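Local coordinates for protein quinoline 2-oxidoreductase large subunit (Pseudomonas putida, PDB 1T3Q) that forms the molybdenum-bearing large subunit of a hydroxylase that oxidises quinoline at its 2-position, using a pterin cytosine dinucleotide cofactor, at residues 1-9 with 627-635; 223-231 with 536-545. All coordinates share one frame; numbering follows the deposited sequence.

Contact 1: residues 1-9 with 627-635; sequences MMKHEVVAL and TATYDPSDL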
loop_
_atom_site.group_PDB
_atom_site.type_symbol
_atom_site.label_atom_id
_atom_site.label_comp_id
_atom_site.label_asym_id
_atom_site.label_seq_id
_atom_site.Cartn_x
_atom_site.Cartn_y
_atom_site.Cartn_z
ATOM N N MET B 1 -13.018 24.084 -28.698
ATOM C CA MET B 1 -13.044 23.353 -27.400
ATOM C C MET B 1 -11.666 23.431 -26.752
ATOM O O MET B 1 -10.652 23.250 -27.420
ATOM C CB MET B 1 -13.424 21.891 -27.635
ATOM C CG MET B 1 -14.796 21.706 -28.263
ATOM S SD MET B 1 -16.110 22.396 -27.235
ATOM C CE MET B 1 -17.556 21.981 -28.231
ATOM N N MET B 2 -11.631 23.703 -25.454
ATOM C CA MET B 2 -10.363 23.809 -24.743
ATOM C C MET B 2 -9.534 22.525 -24.780
ATOM O O MET B 2 -8.304 22.573 -24.744
ATOM C CB MET B 2 -10.605 24.227 -23.289
ATOM C CG MET B 2 -11.090 25.665 -23.132
ATOM S SD MET B 2 -10.041 26.827 -24.030
ATOM C CE MET B 2 -8.471 26.629 -23.162
ATOM N N LYS B 3 -10.201 21.378 -24.866
ATOM C CA LYS B 3 -9.491 20.100 -24.896
ATOM C C LYS B 3 -8.657 19.939 -26.166
ATOM O O LYS B 3 -7.774 19.084 -26.230
ATOM C CB LYS B 3 -10.480 18.932 -24.773
ATOM C CG LYS B 3 -11.443 18.791 -25.940
ATOM C CD LYS B 3 -12.386 17.615 -25.731
ATOM C CE LYS B 3 -13.270 17.387 -26.942
ATOM N NZ LYS B 3 -14.079 16.147 -26.797
ATOM N N HIS B 4 -8.934 20.768 -27.171
ATOM C CA HIS B 4 -8.208 20.718 -28.445
ATOM C C HIS B 4 -6.876 21.457 -28.389
ATOM O O HIS B 4 -6.020 21.273 -29.260
ATOM C CB HIS B 4 -9.051 21.350 -29.558
ATOM C CG HIS B 4 -10.255 20.548 -29.938
ATOM N ND1 HIS B 4 -11.290 21.073 -30.682
ATOM C CD2 HIS B 4 -10.576 19.253 -29.706
ATOM C CE1 HIS B 4 -12.199 20.138 -30.890
ATOM N NE2 HIS B 4 -11.791 19.023 -30.309
ATOM N N GLU B 5 -6.716 22.295 -27.373
ATOM C CA GLU B 5 -5.516 23.107 -27.206
ATOM C C GLU B 5 -4.197 22.376 -27.417
ATOM O O GLU B 5 -3.980 21.287 -26.882
ATOM C CB GLU B 5 -5.499 23.754 -25.815
ATOM C CG GLU B 5 -4.381 24.776 -25.649
ATOM C CD GLU B 5 -4.204 25.254 -24.218
ATOM O OE1 GLU B 5 -3.508 26.275 -24.027
ATOM O OE2 GLU B 5 -4.743 24.612 -23.286
ATOM N N VAL B 6 -3.311 23.001 -28.190
ATOM C CA VAL B 6 -1.988 22.454 -28.467
ATOM C C VAL B 6 -1.000 23.426 -27.840
ATOM O O VAL B 6 -0.709 24.474 -28.409
ATOM C CB VAL B 6 -1.714 22.375 -29.987
ATOM C CG1 VAL B 6 -0.335 21.774 -30.242
ATOM C CG2 VAL B 6 -2.796 21.554 -30.665
ATOM N N VAL B 7 -0.492 23.090 -26.660
ATOM C CA VAL B 7 0.440 23.973 -25.977
ATOM C C VAL B 7 1.769 24.047 -26.706
ATOM O O VAL B 7 2.170 23.104 -27.389
ATOM C CB VAL B 7 0.678 23.516 -24.525
ATOM C CG1 VAL B 7 -0.657 23.461 -23.781
ATOM C CG2 VAL B 7 1.356 22.159 -24.509
ATOM N N ALA B 8 2.446 25.179 -26.560
ATOM C CA ALA B 8 3.730 25.385 -27.209
ATOM C C ALA B 8 4.854 24.954 -26.280
ATOM O O ALA B 8 4.763 25.127 -25.068
ATOM C CB ALA B 8 3.894 26.848 -27.579
ATOM N N LEU B 9 5.914 24.394 -26.856
ATOM C CA LEU B 9 7.056 23.954 -26.069
ATOM C C LEU B 9 8.324 23.964 -26.903
ATOM O O LEU B 9 8.278 23.853 -28.125
ATOM C CB LEU B 9 6.812 22.536 -25.521
ATOM C CG LEU B 9 6.627 21.370 -26.506
ATOM C CD1 LEU B 9 7.979 20.903 -27.035
ATOM C CD2 LEU B 9 5.933 20.206 -25.802
ATOM N N THR B 627 -5.236 20.522 -13.615
ATOM C CA THR B 627 -5.664 19.346 -14.356
ATOM C C THR B 627 -6.364 19.778 -15.641
ATOM O O THR B 627 -7.064 20.789 -15.667
ATOM C CB THR B 627 -6.637 18.502 -13.497
ATOM O OG1 THR B 627 -5.975 18.114 -12.286
ATOM C CG2 THR B 627 -7.093 17.255 -14.248
ATOM N N ALA B 628 -6.171 19.010 -16.707
ATOM C CA ALA B 628 -6.796 19.328 -17.979
ATOM C C ALA B 628 -6.926 18.099 -18.855
ATOM O O ALA B 628 -6.032 17.256 -18.902
ATOM C CB ALA B 628 -5.978 20.396 -18.711
ATOM N N THR B 629 -8.051 17.990 -19.550
ATOM C CA THR B 629 -8.239 16.878 -20.453
ATOM C C THR B 629 -7.817 17.341 -21.841
ATOM O O THR B 629 -7.830 18.543 -22.135
ATOM C CB THR B 629 -9.706 16.418 -20.506
ATOM O OG1 THR B 629 -9.807 15.279 -21.368
ATOM C CG2 THR B 629 -10.598 17.536 -21.044
ATOM N N TYR B 630 -7.438 16.391 -22.689
ATOM C CA TYR B 630 -7.027 16.705 -24.049
ATOM C C TYR B 630 -7.588 15.684 -25.022
ATOM O O TYR B 630 -7.700 14.497 -24.710
ATOM C CB TYR B 630 -5.495 16.757 -24.148
ATOM C CG TYR B 630 -4.947 16.680 -25.560
ATOM C CD1 TYR B 630 -4.614 15.452 -26.127
ATOM C CD2 TYR B 630 -4.734 17.836 -26.318
ATOM C CE1 TYR B 630 -4.074 15.369 -27.405
ATOM C CE2 TYR B 630 -4.193 17.764 -27.603
ATOM C CZ TYR B 630 -3.863 16.524 -28.136
ATOM O OH TYR B 630 -3.295 16.436 -29.383
ATOM N N ASP B 631 -7.938 16.166 -26.208
ATOM C CA ASP B 631 -8.508 15.334 -27.255
ATOM C C ASP B 631 -8.136 16.034 -28.564
ATOM O O ASP B 631 -8.502 17.182 -28.776
ATOM C CB ASP B 631 -10.032 15.283 -27.056
ATOM C CG ASP B 631 -10.718 14.251 -27.934
ATOM O OD1 ASP B 631 -10.042 13.324 -28.428
ATOM O OD2 ASP B 631 -11.951 14.362 -28.112
ATOM N N PRO B 632 -7.368 15.368 -29.439
ATOM C CA PRO B 632 -7.004 16.028 -30.698
ATOM C C PRO B 632 -8.207 16.525 -31.492
ATOM O O PRO B 632 -9.275 15.917 -31.468
ATOM C CB PRO B 632 -6.192 14.961 -31.437
ATOM C CG PRO B 632 -6.572 13.672 -30.761
ATOM C CD PRO B 632 -6.723 14.051 -29.331
ATOM N N SER B 633 -8.019 17.634 -32.198
ATOM C CA SER B 633 -9.088 18.245 -32.982
ATOM C C SER B 633 -9.349 17.543 -34.307
ATOM O O SER B 633 -10.332 17.839 -34.990
ATOM C CB SER B 633 -8.749 19.711 -33.243
ATOM O OG SER B 633 -7.527 19.819 -33.948
ATOM N N ASP B 634 -8.485 16.603 -34.666
ATOM C CA ASP B 634 -8.632 15.895 -35.930
ATOM C C ASP B 634 -7.782 14.626 -35.872
ATOM O O ASP B 634 -7.143 14.340 -34.851
ATOM C CB ASP B 634 -8.147 16.821 -37.057
ATOM C CG ASP B 634 -8.626 16.402 -38.436
ATOM O OD1 ASP B 634 -8.295 17.123 -39.406
ATOM O OD2 ASP B 634 -9.327 15.377 -38.572
ATOM N N LEU B 635 -7.781 13.861 -36.956
ATOM C CA LEU B 635 -6.982 12.650 -37.010
ATOM C C LEU B 635 -5.515 13.049 -36.924
ATOM O O LEU B 635 -5.144 14.154 -37.308
ATOM C CB LEU B 635 -7.197 11.918 -38.336
ATOM C CG LEU B 635 -8.615 11.542 -38.770
ATOM C CD1 LEU B 635 -8.540 10.821 -40.105
ATOM C CD2 LEU B 635 -9.267 10.659 -37.720
HETATM O O HOH W 1 -5.617 19.292 -31.163
HETATM O O HOH W 2 -5.970 21.610 -32.631
HETATM O O HOH W 3 -12.094 16.302 -30.243
#
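K3 and D631 run side by side and point the same way, so their side chains meet along most of their length. The lysine turns CG between its own backbone N and carbonyl carbon (chi1 65°) and then stays extended. CB packs near T629 CG2, K3 CD lies 3.6 Å from D631 CB, and K3 NZ ends 3.1 Å from D631 OD2 in a salt bridge, approaching through the anti lone pair of that oxygen. K3 NZ also pairs with D613 of the second subunit, while D631 OD2 accepts a hydrogen bond from T471. Next along the chain, the H4 ring presents a face to S633: S633 CA sits 3.9 Å from the centroid of the H4 ring, a CH-pi contact, and M1 CB lies over the opposite face. At the ring edge, H4 CD2 lies 3.1 Å from D631 O, and H4 NE2 reaches a water that also bonds D631 OD2, weakly, and P632 O. A second water joins H4 O to S633 N. The backbones lock through D631 N, which gives a nearly straight bond (163°) of 2.9 Å to K3 O. That same K3 O lies 3.3 Å from Y630 CD2, and E5 O meets the edge of the ring, whose hydroxyl is hydrogen-bonded to L733 O. The N-terminal 3-10 turn is thereby laid on the loop leaving strand 625-629 at the subunit interface. Paired with two carboxylates, D631 and D613 of the second subunit, the K3 ammonium is likely to remain protonated, tying the start of the chain both to its own 627-635 loop and to the second subunit.

Contact 2: residues 223-231 with 536-545; sequences TQMPSFVRT and TKNTYGFGAY. With SMO (dioxosulfidomolybdenum(VI) ion), chain O; MCN (pterin cytosine dinucleotide), chain N.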
loop_
_atom_site.group_PDB
_atom_site.type_symbol
_atom_site.label_atom_id
_atom_site.label_comp_id
_atom_site.label_asym_id
_atom_site.label_seq_id
_atom_site.Cartn_x
_atom_site.Cartn_y
_atom_site.Cartn_z
ATOM N N THR B 223 -4.127 -3.861 -16.061
ATOM C CA THR B 223 -4.925 -3.303 -17.143
ATOM C C THR B 223 -4.266 -2.115 -17.827
ATOM O O THR B 223 -3.404 -1.441 -17.253
ATOM C CB THR B 223 -6.308 -2.856 -16.614
ATOM O OG1 THR B 223 -7.093 -2.339 -17.695
ATOM C CG2 THR B 223 -6.146 -1.759 -15.558
ATOM N N GLN B 224 -4.681 -1.867 -19.064
ATOM C CA GLN B 224 -4.177 -0.737 -19.839
ATOM C C GLN B 224 -5.187 0.414 -19.737
ATOM O O GLN B 224 -4.927 1.521 -20.217
ATOM C CB GLN B 224 -4.018 -1.124 -21.316
ATOM C CG GLN B 224 -3.236 -2.405 -21.543
ATOM C CD GLN B 224 -3.137 -2.789 -23.004
ATOM O OE1 GLN B 224 -3.084 -3.972 -23.335
ATOM N NE2 GLN B 224 -3.103 -1.793 -23.889
ATOM N N MET B 225 -6.329 0.155 -19.098
ATOM C CA MET B 225 -7.392 1.168 -18.974
ATOM C C MET B 225 -8.005 1.231 -17.565
ATOM O O MET B 225 -9.175 0.904 -17.375
ATOM C CB MET B 225 -8.499 0.851 -19.992
ATOM C CG MET B 225 -8.010 0.690 -21.436
ATOM S SD MET B 225 -9.277 0.052 -22.582
ATOM C CE MET B 225 -10.403 1.482 -22.674
ATOM N N PRO B 226 -7.236 1.695 -16.565
ATOM C CA PRO B 226 -7.742 1.774 -15.187
ATOM C C PRO B 226 -9.023 2.577 -14.923
ATOM O O PRO B 226 -9.897 2.116 -14.184
ATOM C CB PRO B 226 -6.538 2.309 -14.410
ATOM C CG PRO B 226 -5.821 3.129 -15.425
ATOM C CD PRO B 226 -5.888 2.284 -16.662
ATOM N N SER B 227 -9.138 3.769 -15.508
ATOM C CA SER B 227 -10.333 4.590 -15.297
ATOM C C SER B 227 -11.570 3.884 -15.847
ATOM O O SER B 227 -12.655 3.963 -15.262
ATOM C CB SER B 227 -10.183 5.957 -15.978
ATOM O OG SER B 227 -9.131 6.707 -15.396
ATOM N N PHE B 228 -11.390 3.203 -16.975
ATOM C CA PHE B 228 -12.458 2.458 -17.634
ATOM C C PHE B 228 -12.934 1.319 -16.732
ATOM O O PHE B 228 -14.134 1.123 -16.538
ATOM C CB PHE B 228 -11.929 1.905 -18.960
ATOM C CG PHE B 228 -12.766 0.809 -19.553
ATOM C CD1 PHE B 228 -14.000 1.084 -20.138
ATOM C CD2 PHE B 228 -12.304 -0.502 -19.551
ATOM C CE1 PHE B 228 -14.758 0.063 -20.718
ATOM C CE2 PHE B 228 -13.056 -1.530 -20.129
ATOM C CZ PHE B 228 -14.286 -1.243 -20.713
ATOM N N VAL B 229 -11.987 0.569 -16.177
ATOM C CA VAL B 229 -12.332 -0.544 -15.300
ATOM C C VAL B 229 -13.103 -0.060 -14.074
ATOM O O VAL B 229 -14.114 -0.656 -13.693
ATOM C CB VAL B 229 -11.062 -1.306 -14.850
ATOM C CG1 VAL B 229 -11.420 -2.382 -13.827
ATOM C CG2 VAL B 229 -10.396 -1.944 -16.059
ATOM N N ARG B 230 -12.629 1.018 -13.460
ATOM C CA ARG B 230 -13.286 1.571 -12.281
ATOM C C ARG B 230 -14.750 1.908 -12.570
ATOM O O ARG B 230 -15.645 1.521 -11.819
ATOM C CB ARG B 230 -12.552 2.829 -11.807
ATOM C CG ARG B 230 -13.254 3.586 -10.673
ATOM C CD ARG B 230 -12.423 4.771 -10.239
ATOM N NE ARG B 230 -13.067 5.607 -9.220
ATOM C CZ ARG B 230 -13.526 6.837 -9.441
ATOM N NH1 ARG B 230 -14.084 7.528 -8.455
ATOM N NH2 ARG B 230 -13.435 7.376 -10.651
ATOM N N THR B 231 -14.987 2.628 -13.661
ATOM C CA THR B 231 -16.345 3.013 -14.035
ATOM C C THR B 231 -17.225 1.804 -14.356
ATOM O O THR B 231 -18.401 1.778 -13.982
ATOM C CB THR B 231 -16.334 3.954 -15.258
ATOM O OG1 THR B 231 -15.474 5.070 -14.996
ATOM C CG2 THR B 231 -17.742 4.471 -15.542
ATOM N N THR B 536 -6.443 5.550 -9.755
ATOM C CA THR B 536 -7.567 6.361 -10.209
ATOM C C THR B 536 -7.969 7.417 -9.174
ATOM O O THR B 536 -9.009 8.069 -9.311
ATOM C CB THR B 536 -8.793 5.485 -10.528
ATOM O OG1 THR B 536 -9.146 4.716 -9.370
ATOM C CG2 THR B 536 -8.489 4.544 -11.681
ATOM N N LYS B 537 -7.150 7.591 -8.141
ATOM C CA LYS B 537 -7.441 8.589 -7.112
ATOM C C LYS B 537 -7.485 9.996 -7.698
ATOM O O LYS B 537 -8.157 10.883 -7.165
ATOM C CB LYS B 537 -6.390 8.551 -6.004
ATOM C CG LYS B 537 -6.634 7.508 -4.929
ATOM C CD LYS B 537 -5.588 7.677 -3.845
ATOM C CE LYS B 537 -6.060 7.172 -2.509
ATOM N NZ LYS B 537 -5.052 7.500 -1.459
ATOM N N ASN B 538 -6.746 10.203 -8.782
ATOM C CA ASN B 538 -6.700 11.500 -9.453
ATOM C C ASN B 538 -6.514 11.318 -10.954
ATOM O O ASN B 538 -5.834 10.391 -11.401
ATOM C CB ASN B 538 -5.577 12.371 -8.870
ATOM C CG ASN B 538 -5.806 12.712 -7.400
ATOM O OD1 ASN B 538 -5.452 11.941 -6.501
ATOM N ND2 ASN B 538 -6.421 13.861 -7.152
ATOM N N THR B 539 -7.117 12.235 -11.709
ATOM C CA THR B 539 -7.145 12.264 -13.172
ATOM C C THR B 539 -8.104 11.181 -13.655
ATOM O O THR B 539 -8.535 10.332 -12.877
ATOM C CB THR B 539 -5.747 12.055 -13.858
ATOM O OG1 THR B 539 -5.353 10.678 -13.791
ATOM C CG2 THR B 539 -4.692 12.934 -13.212
ATOM N N TYR B 540 -8.451 11.231 -14.933
ATOM C CA TYR B 540 -9.363 10.259 -15.521
ATOM C C TYR B 540 -9.071 10.150 -17.004
ATOM O O TYR B 540 -8.995 11.164 -17.702
ATOM C CB TYR B 540 -10.815 10.707 -15.312
ATOM C CG TYR B 540 -11.830 9.665 -15.714
ATOM C CD1 TYR B 540 -12.147 9.448 -17.053
ATOM C CD2 TYR B 540 -12.447 8.868 -14.752
ATOM C CE1 TYR B 540 -13.058 8.457 -17.427
ATOM C CE2 TYR B 540 -13.354 7.874 -15.114
ATOM C CZ TYR B 540 -13.652 7.674 -16.447
ATOM O OH TYR B 540 -14.523 6.672 -16.804
ATOM N N GLY B 541 -8.907 8.927 -17.494
ATOM C CA GLY B 541 -8.613 8.759 -18.905
ATOM C C GLY B 541 -8.913 7.378 -19.445
ATOM O O GLY B 541 -9.082 6.427 -18.687
ATOM N N PHE B 542 -8.969 7.270 -20.765
ATOM C CA PHE B 542 -9.263 6.003 -21.415
ATOM C C PHE B 542 -8.091 5.019 -21.406
ATOM O O PHE B 542 -8.261 3.848 -21.736
ATOM C CB PHE B 542 -9.739 6.261 -22.850
ATOM C CG PHE B 542 -11.202 6.623 -22.951
ATOM C CD1 PHE B 542 -11.767 7.566 -22.091
ATOM C CD2 PHE B 542 -12.019 6.012 -23.901
ATOM C CE1 PHE B 542 -13.122 7.891 -22.175
ATOM C CE2 PHE B 542 -13.383 6.334 -23.995
ATOM C CZ PHE B 542 -13.933 7.274 -23.129
ATOM N N GLY B 543 -6.905 5.491 -21.032
ATOM C CA GLY B 543 -5.754 4.605 -20.979
ATOM C C GLY B 543 -4.915 4.544 -22.241
ATOM O O GLY B 543 -5.071 5.356 -23.151
ATOM N N ALA B 544 -4.012 3.571 -22.286
ATOM C CA ALA B 544 -3.130 3.387 -23.431
ATOM C C ALA B 544 -3.645 2.302 -24.374
ATOM O O ALA B 544 -3.800 1.140 -23.989
ATOM C CB ALA B 544 -1.724 3.038 -22.955
ATOM N N TYR B 545 -3.909 2.701 -25.611
ATOM C CA TYR B 545 -4.397 1.801 -26.647
ATOM C C TYR B 545 -4.429 2.612 -27.938
ATOM O O TYR B 545 -4.273 3.828 -27.905
ATOM C CB TYR B 545 -5.801 1.284 -26.293
ATOM C CG TYR B 545 -6.870 2.351 -26.239
ATOM C CD1 TYR B 545 -7.448 2.848 -27.408
ATOM C CD2 TYR B 545 -7.285 2.885 -25.021
ATOM C CE1 TYR B 545 -8.412 3.855 -27.366
ATOM C CE2 TYR B 545 -8.248 3.891 -24.967
ATOM C CZ TYR B 545 -8.806 4.372 -26.142
ATOM O OH TYR B 545 -9.745 5.379 -26.099
HETATM S S SMO O . -4.401 -3.372 -29.467
HETATM MO MO SMO O . -3.458 -1.692 -28.546
HETATM O OM2 SMO O . -4.674 -0.920 -29.522
HETATM O OM1 SMO O . -4.014 -1.840 -26.954
HETATM N N1 MCN N . 6.934 7.125 -28.535
HETATM C C2 MCN N . 7.929 8.151 -28.643
HETATM N N3 MCN N . 7.646 9.085 -29.628
HETATM C C4 MCN N . 6.540 9.095 -30.471
HETATM C C5 MCN N . 5.559 8.013 -30.323
HETATM C C6 MCN N . 5.754 7.046 -29.365
HETATM O O2 MCN N . 8.915 8.142 -27.941
HETATM N N4 MCN N . 6.370 10.041 -31.369
HETATM C "C1'" MCN N . 7.197 6.067 -27.400
HETATM C C2D MCN N . 6.371 6.404 -26.076
HETATM O "O2'" MCN N . 7.144 6.005 -24.888
HETATM C "C3'" MCN N . 5.075 5.647 -26.275
HETATM C C4D MCN N . 5.480 4.367 -26.967
HETATM O O4D MCN N . 6.742 4.723 -27.726
HETATM O "O3'" MCN N . 4.448 5.384 -24.971
HETATM C "C5'" MCN N . 4.369 3.674 -27.806
HETATM O "O5'" MCN N . 3.858 4.673 -28.652
HETATM P PA MCN N . 2.338 5.090 -28.743
HETATM O O1A MCN N . 2.247 6.457 -28.140
HETATM O O2A MCN N . 1.969 4.834 -30.195
HETATM O O3A MCN N . 1.318 4.073 -27.987
HETATM P PB MCN N . 0.996 3.867 -26.432
HETATM O O1B MCN N . -0.448 4.198 -26.240
HETATM O O2B MCN N . 1.992 4.583 -25.568
HETATM O O3B MCN N . 1.243 2.298 -26.208
HETATM C C10 MCN N . 0.255 1.357 -26.544
HETATM C "C9'" MCN N . 0.730 0.697 -27.797
HETATM C "C8'" MCN N . -0.330 -0.388 -28.096
HETATM S "S8'" MCN N . -1.977 0.224 -28.423
HETATM C "C7'" MCN N . -0.115 -1.704 -28.157
HETATM S "S7'" MCN N . -1.358 -2.944 -28.486
HETATM C "C6'" MCN N . 1.329 -2.222 -27.842
HETATM C C7 MCN N . 2.357 -1.167 -28.154
HETATM O "O9'" MCN N . 2.056 0.053 -27.498
HETATM N "N5'" MCN N . 1.263 -2.759 -26.419
HETATM C C4A MCN N . 2.623 -2.888 -25.930
HETATM N "N8'" MCN N . 3.719 -1.612 -27.702
HETATM C C4B MCN N . 3.805 -2.410 -26.524
HETATM N "N1'" MCN N . 5.117 -2.557 -26.007
HETATM C "C2'" MCN N . 5.194 -3.228 -24.834
HETATM N "N2'" MCN N . 6.424 -3.407 -24.307
HETATM N "N3'" MCN N . 4.088 -3.708 -24.161
HETATM C "C4'" MCN N . 2.722 -3.582 -24.616
HETATM O "O4'" MCN N . 1.809 -4.030 -23.967
HETATM O O HOH W 4 -8.995 7.658 -13.016
HETATM O O HOH W 5 -7.195 4.900 -17.640
#
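Q224 lays its side chain beside A544. Q224 CB lies 3.5 Å from A544 O; CG, anti to the carbonyl carbon of its own residue (chi1 -51°), carries an extended chain onward; Q224 CD comes within 4.1 Å of A544 O. At the tip OE1 accepts from G256 N, while Q224 NE2 donates to A544 O at 3.0 Å, close to the amide plane. Q224 NE2 also donates to OM1 of the molybdenum ion at 3.2 Å, and these three bonds together fix the rotation of the amide. Separately, A544 N gives a main-chain bond of 3.1 Å to Q224 O. G543, just before, meets Q224 O so closely that any CB would collide with it. This is the molybdenum site of the xanthine dehydrogenase family, in which a glutamine beside an oxo ligand is a familiar feature; Y545 flanks the same centre, its CB near OM1 and its CA near the pterin sulfur S8'. The M225 sulfur makes an oblique Met-aromatic contact with the Y545 ring. M225 is also the N-cap residue of helix 226-237, whose opening residues, through T231, carry the rest of the contact. S227 sets CB over the centre of the Y540 ring, 3.7 Å from its centroid and 8° off the normal, and its OG receives G541 N in an almost straight bond (170°). At the ring edge, Y540 OH donates to T231 OG1 over 2.6 Å, the two side chains crossing at about a right angle. A leucine in place of Y540 would probably leave T231 OG1 without this donor and S227 CB without the flat face beneath it. Beyond, Y540 meets Y610 of the second subunit edge-to-face.

How the contacts relate
Along the chain, contact 2 is nested inside the long loop that contact 1 closes. Their centres are 19 Å apart and their nearest atoms about 5 Å, with no direct touch, yet they share neighbours. D485 offers its backbone to T629 and Y630 in contact 1 and its carboxylate to F542 N in contact 2, and helix 549-576, which follows 536-545, supplies R559 to E5 and T629. Their relation to the cofactor differs: contact 2 reaches the molybdenum centre and the pterin directly, whereas in contact 1 the Y630 side chain stays about 11 Å from the pterin cytosine dinucleotide. Both also touch the second subunit.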